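Local coordinates for protein probable oxidoreductase (Pseudomonas aeruginosa, PDB 4B7C) that probably catalyses NADP-dependent oxidation or reduction as a medium-chain dehydrogenase/reductase, pairing a GroES-like domain with a Rossmann domain, at residues E35-E38 against G39-L42; L313-F316 against P317-L320; S85-P88 against G89-A92. One frame throughout, in Å; residues are numbered along the deposited sequence.

All three contacts are local, each closing a turn or a helix start within one unbroken run of residues. Contacts 1 and 3 are neighbours, their centres about 9 Å apart: the turn before strand 41-49 lies against the loop after strand 77-85, its antiparallel partner. K86 of contact 3 joins them, NZ probably hydrogen-bonding to P36 O at 2.7 Å and K86 O probably accepting from G39 N at 2.8 Å. Both lie in the GroES-like part of the chain. Contact 2 stands apart, its centre about 28 Å from that of contact 1 and about 31 Å from that of contact 3, where a 3-10 segment leads into helix 316-321.

Contact 1 of 3, residues E35-E38 against G39-L42; sequences EPAE and GQIL
Two hydrogen bonds join A37 and Q40, one through the backbone and one through the Q40 amide. In the backbone, Q40 N donates to A37 O over 3.0 Å and closes a type II beta turn from A37 to Q40. G39 takes the third position with positive phi (77°), a conformation that suits glycine. In the side chain, Q40 OE1 accepts from A37 N at 2.9 Å. This bond is nearly straight at the hydrogen (164°), but the donor stands above the plane of the amide carbonyl. With CG beside its own backbone N (chi1 -59°) and an extended chain beyond, Q40 reaches back across the turn, and OE1 also lies 3.6 Å from A37 CB. Its other amide atom, NE2, points to E109 in a weak hydrogen bond.

The apolar contacts belong to P36. Its CB meets Q40 CB at 4.0 Å, while its CD rests on L42 CB, also at 4.0 Å. V84 of strand 77-85 touches both P36 and L42.

A37 thus has both its backbone N and its backbone O bonded to one residue, Q40. The Q40 side chain and main chain are tied to the two peptides flanking A37 CA, which should restrict rotation of the amide and hold the turn in shape where the chain enters strand 41-49.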
ATOM      1  N   GLU B  35       1.356  45.517 -12.159  1.00 48.19           N
ATOM      2  CA  GLU B  35       1.478  45.187 -13.590  1.00 48.97           C
ATOM      3  C   GLU B  35       2.358  43.951 -13.720  1.00 42.20           C
ATOM      4  O   GLU B  35       3.262  43.764 -12.927  1.00 39.34           O
ATOM      5  CB  GLU B  35       1.998  46.402 -14.400  1.00 53.74           C
ATOM      6  CG  GLU B  35       3.358  46.932 -14.036  1.00 58.12           C
ATOM      7  CD  GLU B  35       3.747  48.158 -14.866  1.00 61.38           C
ATOM      8  OE1 GLU B  35       2.930  49.088 -14.822  1.00 63.93           O
ATOM      9  OE2 GLU B  35       4.821  48.225 -15.546  1.00 65.73           O
ATOM     10  N   PRO B  36       2.069  43.073 -14.693  1.00 39.47           N
ATOM     11  CA  PRO B  36       2.968  41.931 -14.825  1.00 37.43           C
ATOM     12  C   PRO B  36       4.348  42.351 -15.290  1.00 34.91           C
ATOM     13  O   PRO B  36       4.485  43.210 -16.165  1.00 36.14           O
ATOM     14  CB  PRO B  36       2.292  41.066 -15.896  1.00 37.84           C
ATOM     15  CG  PRO B  36       1.522  42.033 -16.719  1.00 37.61           C
ATOM     16  CD  PRO B  36       1.043  43.075 -15.747  1.00 38.22           C
ATOM     17  N   ALA B  37       5.359  41.713 -14.726  1.00 33.72           N
ATOM     18  CA  ALA B  37       6.721  41.854 -15.219  1.00 33.52           C
ATOM     19  C   ALA B  37       6.942  40.879 -16.367  1.00 32.84           C
ATOM     20  O   ALA B  37       6.111  40.018 -16.643  1.00 31.23           O
ATOM     21  CB  ALA B  37       7.729  41.578 -14.107  1.00 33.32           C
ATOM     22  N   GLU B  38       8.117  40.963 -16.965  1.00 33.46           N
ATOM     23  CA  GLU B  38       8.523  40.028 -17.984  1.00 35.83           C
ATOM     24  C   GLU B  38       8.420  38.565 -17.514  1.00 34.09           C
ATOM     25  O   GLU B  38       8.783  38.219 -16.387  1.00 38.50           O
ATOM     26  CB  GLU B  38       9.931  40.375 -18.448  1.00 37.36           C
ATOM     27  CG  GLU B  38      10.444  39.552 -19.604  1.00 39.16           C
ATOM     28  CD  GLU B  38       9.726  39.794 -20.910  1.00 40.27           C
ATOM     29  OE1 GLU B  38       8.960  40.786 -21.037  1.00 40.15           O
ATOM     30  OE2 GLU B  38       9.951  38.966 -21.809  1.00 41.29           O
ATOM     31  N   GLY B  39       7.907  37.707 -18.388  1.00 32.15           N
ATOM     32  CA  GLY B  39       7.689  36.287 -18.068  1.00 31.36           C
ATOM     33  C   GLY B  39       6.475  36.036 -17.193  1.00 30.37           C
ATOM     34  O   GLY B  39       6.219  34.909 -16.763  1.00 31.55           O
ATOM     35  N   GLN B  40       5.699  37.088 -16.953  1.00 30.71           N
ATOM     36  CA  GLN B  40       4.463  36.962 -16.175  1.00 30.86           C
ATOM     37  C   GLN B  40       3.216  37.244 -17.008  1.00 31.40           C
ATOM     38  O   GLN B  40       3.282  37.847 -18.082  1.00 30.46           O
ATOM     39  CB  GLN B  40       4.493  37.912 -14.973  1.00 31.58           C
ATOM     40  CG  GLN B  40       5.665  37.681 -14.020  1.00 32.12           C
ATOM     41  CD  GLN B  40       5.558  38.543 -12.765  1.00 34.37           C
ATOM     42  OE1 GLN B  40       4.985  39.627 -12.800  1.00 33.69           O
ATOM     43  NE2 GLN B  40       6.135  38.077 -11.665  1.00 31.41           N
ATOM     44  N   ILE B  41       2.076  36.826 -16.472  1.00 31.36           N
ATOM     45  CA  ILE B  41       0.773  37.200 -17.017  1.00 29.82           C
ATOM     46  C   ILE B  41      -0.107  37.834 -15.941  1.00 32.31           C
ATOM     47  O   ILE B  41       0.102  37.635 -14.737  1.00 29.88           O
ATOM     48  CB  ILE B  41       0.040  36.015 -17.656  1.00 29.27           C
ATOM     49  CG1 ILE B  41      -0.337  34.960 -16.612  1.00 28.66           C
ATOM     50  CG2 ILE B  41       0.892  35.417 -18.782  1.00 30.05           C
ATOM     51  CD1 ILE B  41      -1.195  33.851 -17.189  1.00 29.07           C
ATOM     52  N   LEU B  42      -1.069  38.630 -16.399  1.00 32.57           N
ATOM     53  CA  LEU B  42      -2.114  39.214 -15.547  1.00 30.98           C
ATOM     54  C   LEU B  42      -3.433  38.587 -15.943  1.00 31.26           C
ATOM     55  O   LEU B  42      -3.861  38.687 -17.108  1.00 29.82           O
ATOM     56  CB  LEU B  42      -2.180  40.744 -15.685  1.00 32.57           C
ATOM     57  CG  LEU B  42      -3.458  41.453 -15.165  1.00 32.77           C
ATOM     58  CD1 LEU B  42      -3.658  41.217 -13.678  1.00 32.57           C
ATOM     59  CD2 LEU B  42      -3.502  42.950 -15.460  1.00 31.69           C
TER

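Contact 2 of 3, residues L313-F316 against P317-L320; sequences LETF and PETL
T315 O is gripped twice by T319. T319 N donates to T315 O at 2.9 Å almost in line with the carbonyl (171° at the hydrogen), the i to i+4 bond of a helix, and T319 OG1 donates to the same T315 O, also at 2.9 Å, from well above the carbonyl plane. Chi1 of -56° sets OG1 beside T319's own backbone N, and both donors therefore reach one oxygen. T315 OG1 and T319 OG1 lie 2.9 Å apart, and T315 OG1 is hydrogen-bonded to G312 O. A second helical bond follows, L320 N to F316 O at 2.8 Å.

E318, bent at chi2, swings across T315 at about a right angle, its CD 3.8 Å from T315 CB; its OE1 forms a salt bridge with R23 NH1. On the apolar side, F316 and L320 run side by side, with CZ of the F316 ring 3.8 Å from L320 CD2.

The helix start is packed on several sides: F316 meets F26 edge-to-face and touches L334 of strand 331-335, where T319 reaches L332, while M54 of helix 53-58 lies against both F316 and L320 and Y11 of strand 7-13 contacts P317 and the F316 ring.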
ATOM      1  N   LEU B 313     -16.572  36.579  -4.226  1.00 37.07           N
ATOM      2  CA  LEU B 313     -15.270  36.340  -3.615  1.00 37.59           C
ATOM      3  C   LEU B 313     -15.322  36.514  -2.094  1.00 41.77           C
ATOM      4  O   LEU B 313     -14.747  35.722  -1.341  1.00 41.52           O
ATOM      5  CB  LEU B 313     -14.229  37.298  -4.192  1.00 34.84           C
ATOM      6  CG  LEU B 313     -12.841  37.206  -3.565  1.00 34.74           C
ATOM      7  CD1 LEU B 313     -12.211  35.864  -3.934  1.00 32.54           C
ATOM      8  CD2 LEU B 313     -11.958  38.350  -4.004  1.00 31.77           C
ATOM      9  N   GLU B 314     -16.040  37.550  -1.669  1.00 42.86           N
ATOM     10  CA  GLU B 314     -16.165  37.922  -0.255  1.00 47.34           C
ATOM     11  C   GLU B 314     -16.770  36.800   0.619  1.00 44.07           C
ATOM     12  O   GLU B 314     -16.532  36.762   1.815  1.00 45.89           O
ATOM     13  CB  GLU B 314     -16.938  39.265  -0.096  1.00 52.64           C
ATOM     14  CG  GLU B 314     -18.432  39.229  -0.451  1.00 58.48           C
ATOM     15  CD  GLU B 314     -18.722  39.304  -1.949  1.00 64.57           C
ATOM     16  OE1 GLU B 314     -17.773  39.376  -2.768  1.00 59.09           O
ATOM     17  OE2 GLU B 314     -19.922  39.282  -2.314  1.00 72.04           O
ATOM     18  N   THR B 315     -17.544  35.901   0.015  1.00 41.86           N
ATOM     19  CA  THR B 315     -18.165  34.782   0.738  1.00 42.43           C
ATOM     20  C   THR B 315     -17.229  33.586   0.980  1.00 42.57           C
ATOM     21  O   THR B 315     -17.629  32.603   1.610  1.00 41.49           O
ATOM     22  CB  THR B 315     -19.409  34.235   0.011  1.00 44.19           C
ATOM     23  OG1 THR B 315     -19.013  33.506  -1.162  1.00 42.80           O
ATOM     24  CG2 THR B 315     -20.378  35.376  -0.356  1.00 41.21           C
ATOM     25  N   PHE B 316     -15.989  33.696   0.517  1.00 41.04           N
ATOM     26  CA  PHE B 316     -15.033  32.572   0.544  1.00 40.40           C
ATOM     27  C   PHE B 316     -14.948  31.775   1.878  1.00 39.65           C
ATOM     28  O   PHE B 316     -15.142  30.556   1.876  1.00 38.22           O
ATOM     29  CB  PHE B 316     -13.635  33.039   0.105  1.00 39.47           C
ATOM     30  CG  PHE B 316     -12.561  32.017   0.342  1.00 39.10           C
ATOM     31  CD1 PHE B 316     -12.512  30.869  -0.413  1.00 39.97           C
ATOM     32  CD2 PHE B 316     -11.650  32.173   1.378  1.00 41.48           C
ATOM     33  CE1 PHE B 316     -11.558  29.902  -0.163  1.00 40.18           C
ATOM     34  CE2 PHE B 316     -10.683  31.211   1.641  1.00 41.96           C
ATOM     35  CZ  PHE B 316     -10.638  30.066   0.860  1.00 40.03           C
ATOM     36  N   PRO B 317     -14.654  32.447   3.007  1.00 41.26           N
ATOM     37  CA  PRO B 317     -14.547  31.712   4.291  1.00 43.03           C
ATOM     38  C   PRO B 317     -15.763  30.883   4.638  1.00 43.72           C
ATOM     39  O   PRO B 317     -15.605  29.771   5.136  1.00 50.92           O
ATOM     40  CB  PRO B 317     -14.365  32.829   5.336  1.00 42.39           C
ATOM     41  CG  PRO B 317     -13.810  33.968   4.567  1.00 42.67           C
ATOM     42  CD  PRO B 317     -14.474  33.892   3.215  1.00 41.76           C
ATOM     43  N   GLU B 318     -16.963  31.432   4.433  1.00 44.90           N
ATOM     44  CA  GLU B 318     -18.191  30.699   4.763  1.00 45.49           C
ATOM     45  C   GLU B 318     -18.400  29.589   3.765  1.00 46.91           C
ATOM     46  O   GLU B 318     -18.739  28.476   4.154  1.00 47.32           O
ATOM     47  CB  GLU B 318     -19.454  31.576   4.807  1.00 48.05           C
ATOM     48  CG  GLU B 318     -19.807  32.423   3.612  1.00 47.74           C
ATOM     49  CD  GLU B 318     -19.377  33.871   3.757  1.00 47.18           C
ATOM     50  OE1 GLU B 318     -18.168  34.043   3.979  1.00 48.56           O
ATOM     51  OE2 GLU B 318     -20.207  34.830   3.648  1.00 51.05           O
ATOM     52  N   THR B 319     -18.243  29.927   2.485  1.00 44.44           N
ATOM     53  CA  THR B 319     -18.477  28.974   1.404  1.00 41.43           C
ATOM     54  C   THR B 319     -17.550  27.781   1.528  1.00 42.01           C
ATOM     55  O   THR B 319     -17.955  26.655   1.286  1.00 42.89           O
ATOM     56  CB  THR B 319     -18.314  29.629   0.016  1.00 42.45           C
ATOM     57  OG1 THR B 319     -19.179  30.773  -0.095  1.00 43.79           O
ATOM     58  CG2 THR B 319     -18.638  28.619  -1.074  1.00 40.54           C
ATOM     59  N   LEU B 320     -16.323  28.038   1.954  1.00 43.25           N
ATOM     60  CA  LEU B 320     -15.355  26.966   2.221  1.00 45.41           C
ATOM     61  C   LEU B 320     -15.842  25.922   3.243  1.00 47.86           C
ATOM     62  O   LEU B 320     -15.575  24.732   3.084  1.00 43.81           O
ATOM     63  CB  LEU B 320     -14.016  27.555   2.688  1.00 46.71           C
ATOM     64  CG  LEU B 320     -12.850  26.545   2.769  1.00 49.45           C
ATOM     65  CD1 LEU B 320     -12.634  25.806   1.453  1.00 52.39           C
ATOM     66  CD2 LEU B 320     -11.539  27.169   3.220  1.00 50.39           C
TER

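Contact 3 of 3, residues S85-P88 against G89-A92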
ATOM      1  N   SER B  85      -0.346  39.744 -21.187  1.00 30.47           N
ATOM      2  CA  SER B  85       0.699  38.728 -21.189  1.00 31.36           C
ATOM      3  C   SER B  85       2.063  39.266 -21.585  1.00 31.96           C
ATOM      4  O   SER B  85       2.208  39.961 -22.586  1.00 32.26           O
ATOM      5  CB  SER B  85       0.363  37.578 -22.124  1.00 31.61           C
ATOM      6  OG  SER B  85       1.451  36.666 -22.177  1.00 30.77           O
ATOM      7  N   LYS B  86       3.058  38.949 -20.758  1.00 31.62           N
ATOM      8  CA  LYS B  86       4.475  39.153 -21.108  1.00 31.68           C
ATOM      9  C   LYS B  86       5.198  37.801 -21.139  1.00 31.93           C
ATOM     10  O   LYS B  86       6.335  37.664 -20.708  1.00 33.26           O
ATOM     11  CB  LYS B  86       5.133  40.131 -20.139  1.00 32.77           C
ATOM     12  CG  LYS B  86       4.658  41.563 -20.341  1.00 33.26           C
ATOM     13  CD  LYS B  86       5.264  42.498 -19.313  1.00 33.65           C
ATOM     14  CE  LYS B  86       4.698  43.899 -19.444  1.00 32.91           C
ATOM     15  NZ  LYS B  86       5.136  44.732 -18.316  1.00 32.15           N
ATOM     16  N   HIS B  87       4.469  36.801 -21.616  1.00 32.89           N
ATOM     17  CA  HIS B  87       4.918  35.415 -21.685  1.00 32.11           C
ATOM     18  C   HIS B  87       4.518  34.870 -23.037  1.00 30.01           C
ATOM     19  O   HIS B  87       3.350  34.958 -23.411  1.00 29.16           O
ATOM     20  CB  HIS B  87       4.266  34.598 -20.568  1.00 31.45           C
ATOM     21  CG  HIS B  87       4.843  33.212 -20.397  1.00 32.74           C
ATOM     22  ND1 HIS B  87       4.667  32.243 -21.302  1.00 33.21           N
ATOM     23  CD2 HIS B  87       5.596  32.651 -19.371  1.00 32.29           C
ATOM     24  CE1 HIS B  87       5.278  31.124 -20.892  1.00 33.29           C
ATOM     25  NE2 HIS B  87       5.844  31.374 -19.705  1.00 34.55           N
ATOM     26  N   PRO B  88       5.475  34.304 -23.787  1.00 31.63           N
ATOM     27  CA  PRO B  88       5.206  33.853 -25.177  1.00 33.72           C
ATOM     28  C   PRO B  88       4.190  32.710 -25.319  1.00 33.16           C
ATOM     29  O   PRO B  88       3.649  32.501 -26.391  1.00 35.72           O
ATOM     30  CB  PRO B  88       6.571  33.395 -25.689  1.00 33.01           C
ATOM     31  CG  PRO B  88       7.470  33.329 -24.512  1.00 34.59           C
ATOM     32  CD  PRO B  88       6.850  34.014 -23.345  1.00 32.55           C
ATOM     33  N   GLY B  89       3.908  32.010 -24.228  1.00 34.11           N
ATOM     34  CA  GLY B  89       2.920  30.927 -24.228  1.00 33.40           C
ATOM     35  C   GLY B  89       1.465  31.356 -24.135  1.00 31.78           C
ATOM     36  O   GLY B  89       0.554  30.545 -24.306  1.00 33.48           O
ATOM     37  N   PHE B  90       1.242  32.633 -23.858  1.00 31.21           N
ATOM     38  CA  PHE B  90      -0.102  33.139 -23.584  1.00 31.52           C
ATOM     39  C   PHE B  90      -0.340  34.491 -24.239  1.00 29.92           C
ATOM     40  O   PHE B  90       0.553  35.326 -24.326  1.00 29.12           O
ATOM     41  CB  PHE B  90      -0.350  33.249 -22.065  1.00 30.46           C
ATOM     42  CG  PHE B  90      -0.200  31.947 -21.344  1.00 30.04           C
ATOM     43  CD1 PHE B  90      -1.273  31.090 -21.198  1.00 29.67           C
ATOM     44  CD2 PHE B  90       1.032  31.575 -20.841  1.00 29.99           C
ATOM     45  CE1 PHE B  90      -1.128  29.861 -20.581  1.00 29.76           C
ATOM     46  CE2 PHE B  90       1.190  30.360 -20.211  1.00 29.47           C
ATOM     47  CZ  PHE B  90       0.110  29.503 -20.076  1.00 30.16           C
ATOM     48  N   GLN B  91      -1.583  34.724 -24.630  1.00 32.92           N
ATOM     49  CA  GLN B  91      -1.971  36.024 -25.194  1.00 36.74           C
ATOM     50  C   GLN B  91      -3.212  36.562 -24.477  1.00 35.09           C
ATOM     51  O   GLN B  91      -4.042  35.804 -23.940  1.00 33.69           O
ATOM     52  CB  GLN B  91      -2.109  36.001 -26.748  1.00 41.60           C
ATOM     53  CG  GLN B  91      -3.269  35.197 -27.281  1.00 46.81           C
ATOM     54  CD  GLN B  91      -3.445  35.276 -28.798  1.00 51.85           C
ATOM     55  OE1 GLN B  91      -2.495  35.117 -29.557  1.00 54.25           O
ATOM     56  NE2 GLN B  91      -4.684  35.486 -29.239  1.00 55.55           N
ATOM     57  N   ALA B  92      -3.337  37.882 -24.494  1.00 35.42           N
ATOM     58  CA  ALA B  92      -4.529  38.563 -24.030  1.00 36.11           C
ATOM     59  C   ALA B  92      -5.771  37.945 -24.694  1.00 35.82           C
ATOM     60  O   ALA B  92      -5.801  37.712 -25.905  1.00 36.58           O
ATOM     61  CB  ALA B  92      -4.420  40.051 -24.340  1.00 35.82           C
TER
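S85 OG donates to F90 O at 2.7 Å, the shortest hydrogen bond between S85-P88 and G89-A92, coming from above the plane of that carbonyl. The same hydroxyl oxygen accepts from H87 N over 3.1 Å, which makes an ST turn, and one serine thereby ties both limbs of the loop. Chi1 of 175° swings OG away from the serine's own N, to lie between F90 O and H87 N.

H87 reaches over the turn it opens. Its ND1 accepts from G89 N at 3.0 Å; the donor lies in the ring plane, at the imidazole edge, consistent with ND1 being unprotonated here. This bond should help set the rotation of the ring. F90 then turns an edge toward the imidazole face in an offset edge-to-face pair, with centroids 5.5 Å apart and planes at 62°. The closest atoms of the two rings are H87 ND1 and F90 CD2, at 3.7 Å, and the two side chains lie alongside each other, pointing the same way.

Behind these contacts is the backbone of a type I beta turn from H87 to F90, with P88 and G89 at its corners. F90 N donates to H87 O at 3.2 Å, and the turn brings the two rings onto the same side. Farther along, the backbone N of Q91 is hydrogen-bonded to D94 OD2.

The loop links strand 77-85 to its antiparallel neighbour, strand 95-97. I41 of strand 41-49 touches S85, H87 and F90, P110 touches the side chains of H87 and F90, and F113 meets F90.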